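Local coordinates for protein pyrrolidone-carboxylate peptidase (Deinococcus radiodurans R1, PDB 5Z48) that probably removes N-terminal pyroglutamyl (5-oxoproline) groups from peptides as a cysteine peptidase of the C15 family, at residues Y151-W156 against V165-L170. Sequence-based numbering, arbitrary orientation.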
loop_
_atom_site.group_PDB
_atom_site.type_symbol
_atom_site.label_atom_id
_atom_site.label_comp_id
_atom_site.label_asym_id
_atom_site.label_seq_id
_atom_site.Cartn_x
_atom_site.Cartn_y
_atom_site.Cartn_z
ATOM N N TYR B 151 -24.717 5.400 -10.866
ATOM C CA TYR B 151 -25.294 6.634 -11.390
ATOM C C TYR B 151 -26.555 6.333 -12.192
ATOM O O TYR B 151 -27.581 7.019 -12.043
ATOM C CB TYR B 151 -24.249 7.373 -12.244
ATOM C CG TYR B 151 -24.738 8.691 -12.783
ATOM C CD1 TYR B 151 -25.531 8.763 -13.930
ATOM C CD2 TYR B 151 -24.406 9.890 -12.147
ATOM C CE1 TYR B 151 -26.017 9.979 -14.406
ATOM C CE2 TYR B 151 -24.850 11.124 -12.621
ATOM C CZ TYR B 151 -25.669 11.169 -13.748
ATOM O OH TYR B 151 -26.146 12.373 -14.226
ATOM N N HIS B 152 -26.482 5.342 -13.084
ATOM C CA HIS B 152 -27.628 5.009 -13.936
ATOM C C HIS B 152 -28.871 4.687 -13.106
ATOM O O HIS B 152 -29.979 5.173 -13.409
ATOM C CB HIS B 152 -27.248 3.828 -14.820
ATOM C CG HIS B 152 -28.339 3.374 -15.716
ATOM N ND1 HIS B 152 -28.458 3.811 -17.022
ATOM C CD2 HIS B 152 -29.366 2.517 -15.506
ATOM C CE1 HIS B 152 -29.513 3.234 -17.577
ATOM N NE2 HIS B 152 -30.094 2.466 -16.670
ATOM N N ALA B 153 -28.724 3.856 -12.074
ATOM C CA ALA B 153 -29.895 3.464 -11.290
ATOM C C ALA B 153 -30.460 4.651 -10.514
ATOM O O ALA B 153 -31.692 4.829 -10.459
ATOM C CB ALA B 153 -29.518 2.324 -10.341
ATOM N N LEU B 154 -29.597 5.463 -9.891
ATOM C CA LEU B 154 -30.104 6.590 -9.109
ATOM C C LEU B 154 -30.828 7.586 -10.006
ATOM O O LEU B 154 -31.884 8.111 -9.639
ATOM C CB LEU B 154 -28.945 7.239 -8.337
ATOM C CG LEU B 154 -28.410 6.391 -7.191
ATOM C CD1 LEU B 154 -27.031 6.924 -6.728
ATOM C CD2 LEU B 154 -29.391 6.401 -5.995
ATOM N N HIS B 155 -30.283 7.828 -11.209
ATOM C CA HIS B 155 -30.912 8.741 -12.163
ATOM C C HIS B 155 -32.273 8.213 -12.612
ATOM O O HIS B 155 -33.259 8.968 -12.627
ATOM C CB HIS B 155 -29.993 8.910 -13.374
ATOM C CG HIS B 155 -30.526 9.865 -14.396
ATOM N ND1 HIS B 155 -30.621 11.218 -14.160
ATOM C CD2 HIS B 155 -30.957 9.670 -15.664
ATOM C CE1 HIS B 155 -31.109 11.818 -15.236
ATOM N NE2 HIS B 155 -31.325 10.902 -16.164
ATOM N N TRP B 156 -32.334 6.933 -13.002
ATOM C CA TRP B 156 -33.593 6.336 -13.455
ATOM C C TRP B 156 -34.650 6.428 -12.361
ATOM O O TRP B 156 -35.789 6.848 -12.606
ATOM C CB TRP B 156 -33.349 4.868 -13.869
ATOM C CG TRP B 156 -34.541 4.255 -14.540
ATOM C CD1 TRP B 156 -34.754 4.156 -15.886
ATOM C CD2 TRP B 156 -35.696 3.682 -13.903
ATOM N NE1 TRP B 156 -35.966 3.551 -16.127
ATOM C CE2 TRP B 156 -36.556 3.238 -14.932
ATOM C CE3 TRP B 156 -36.077 3.492 -12.561
ATOM C CZ2 TRP B 156 -37.790 2.628 -14.674
ATOM C CZ3 TRP B 156 -37.295 2.885 -12.301
ATOM C CH2 TRP B 156 -38.147 2.465 -13.357
ATOM N N VAL B 165 -36.811 5.220 -3.293
ATOM C CA VAL B 165 -36.366 3.824 -3.226
ATOM C C VAL B 165 -34.889 3.771 -2.846
ATOM O O VAL B 165 -34.053 4.245 -3.625
ATOM C CB VAL B 165 -36.605 3.119 -4.563
ATOM C CG1 VAL B 165 -36.011 1.710 -4.533
ATOM C CG2 VAL B 165 -38.073 3.047 -4.875
ATOM N N PRO B 166 -34.514 3.195 -1.703
ATOM C CA PRO B 166 -33.091 3.175 -1.321
ATOM C C PRO B 166 -32.274 2.390 -2.345
ATOM O O PRO B 166 -32.611 1.251 -2.718
ATOM C CB PRO B 166 -33.088 2.492 0.053
ATOM C CG PRO B 166 -34.495 2.728 0.580
ATOM C CD PRO B 166 -35.388 2.632 -0.654
ATOM N N CYS B 167 -31.166 2.987 -2.756
ATOM C CA CYS B 167 -30.380 2.445 -3.853
ATOM C C CYS B 167 -28.916 2.793 -3.631
ATOM O O CYS B 167 -28.571 3.952 -3.319
ATOM C CB CYS B 167 -30.862 3.033 -5.197
ATOM S SG CYS B 167 -29.902 2.555 -6.641
ATOM N N GLY B 168 -28.066 1.784 -3.759
ATOM C CA GLY B 168 -26.650 2.038 -3.661
ATOM C C GLY B 168 -25.798 0.905 -4.174
ATOM O O GLY B 168 -26.286 -0.021 -4.846
ATOM N N PHE B 169 -24.487 1.040 -3.913
ATOM C CA PHE B 169 -23.473 0.136 -4.415
ATOM C C PHE B 169 -22.611 -0.414 -3.291
ATOM O O PHE B 169 -22.185 0.313 -2.393
ATOM C CB PHE B 169 -22.560 0.802 -5.472
ATOM C CG PHE B 169 -21.961 -0.222 -6.411
ATOM C CD1 PHE B 169 -20.804 -0.981 -6.031
ATOM C CD2 PHE B 169 -22.572 -0.514 -7.624
ATOM C CE1 PHE B 169 -20.328 -1.945 -6.860
ATOM C CE2 PHE B 169 -22.111 -1.506 -8.442
ATOM C CZ PHE B 169 -20.996 -2.252 -8.054
ATOM N N LEU B 170 -22.340 -1.717 -3.381
ATOM C CA LEU B 170 -21.519 -2.447 -2.414
ATOM C C LEU B 170 -20.362 -3.101 -3.192
ATOM O O LEU B 170 -20.575 -4.012 -4.002
ATOM C CB LEU B 170 -22.422 -3.476 -1.684
ATOM C CG LEU B 170 -21.879 -4.192 -0.461
ATOM C CD1 LEU B 170 -22.937 -5.065 0.172
ATOM C CD2 LEU B 170 -20.682 -5.009 -0.736
#
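Cys-167 of strand 167-172 meets Ala-153 and Leu-154 of helix 145-159 in a buried helix-on-sheet contact within the alpha/beta fold of this C15 peptidase, where a helix packs over one face of the central mixed sheet. The touching surfaces are small, with 129 Å² buried in all, and the closest pair of CA atoms, those of Leu-154 and Cys-167, stand 6.7 Å apart.

On the strand side Cys-167 makes all the contacts, its sulfur facing Ala-153 and Leu-154. CB of Ala-153 points toward the strand and lies 3.7 Å from SG of Cys-167, while CD2 of Leu-154 comes within 3.9 Å of the same sulfur. SG is thus received by two consecutive residues of the helix. The first torsion of Cys-167 turns SG anti to its backbone N (chi1 175°), which carries the sulfur out from the strand to the helix surface. The CB of Leu-154 leaves the helix alongside the strand rather than straight at it, but with CG anti to the carbonyl carbon and beside the backbone N (chi1 -71°) CD2 is carried over to Cys-167. This methyl rests 3.8 Å from Cys-167 CB and makes a van der Waals contact of 3.7 Å with Cys-167 O. Leu-157, on the following turn of this helix, also touches the cysteine, as does Val-68 of the neighbouring parallel strand 67-73.

Both elements lead to the probable catalytic centre: helix 145-159 carries Cys-146 near its start, and strand 167-172 carries His-171. Polar links run from the two segments to other parts of the fold. On the helix side His-152 NE2 bonds to Thr-57 of helix 49-63; on the strand side Cys-167 N is hydrogen-bonded to OG1 of Thr-118, a residue that Leu-154 also touches.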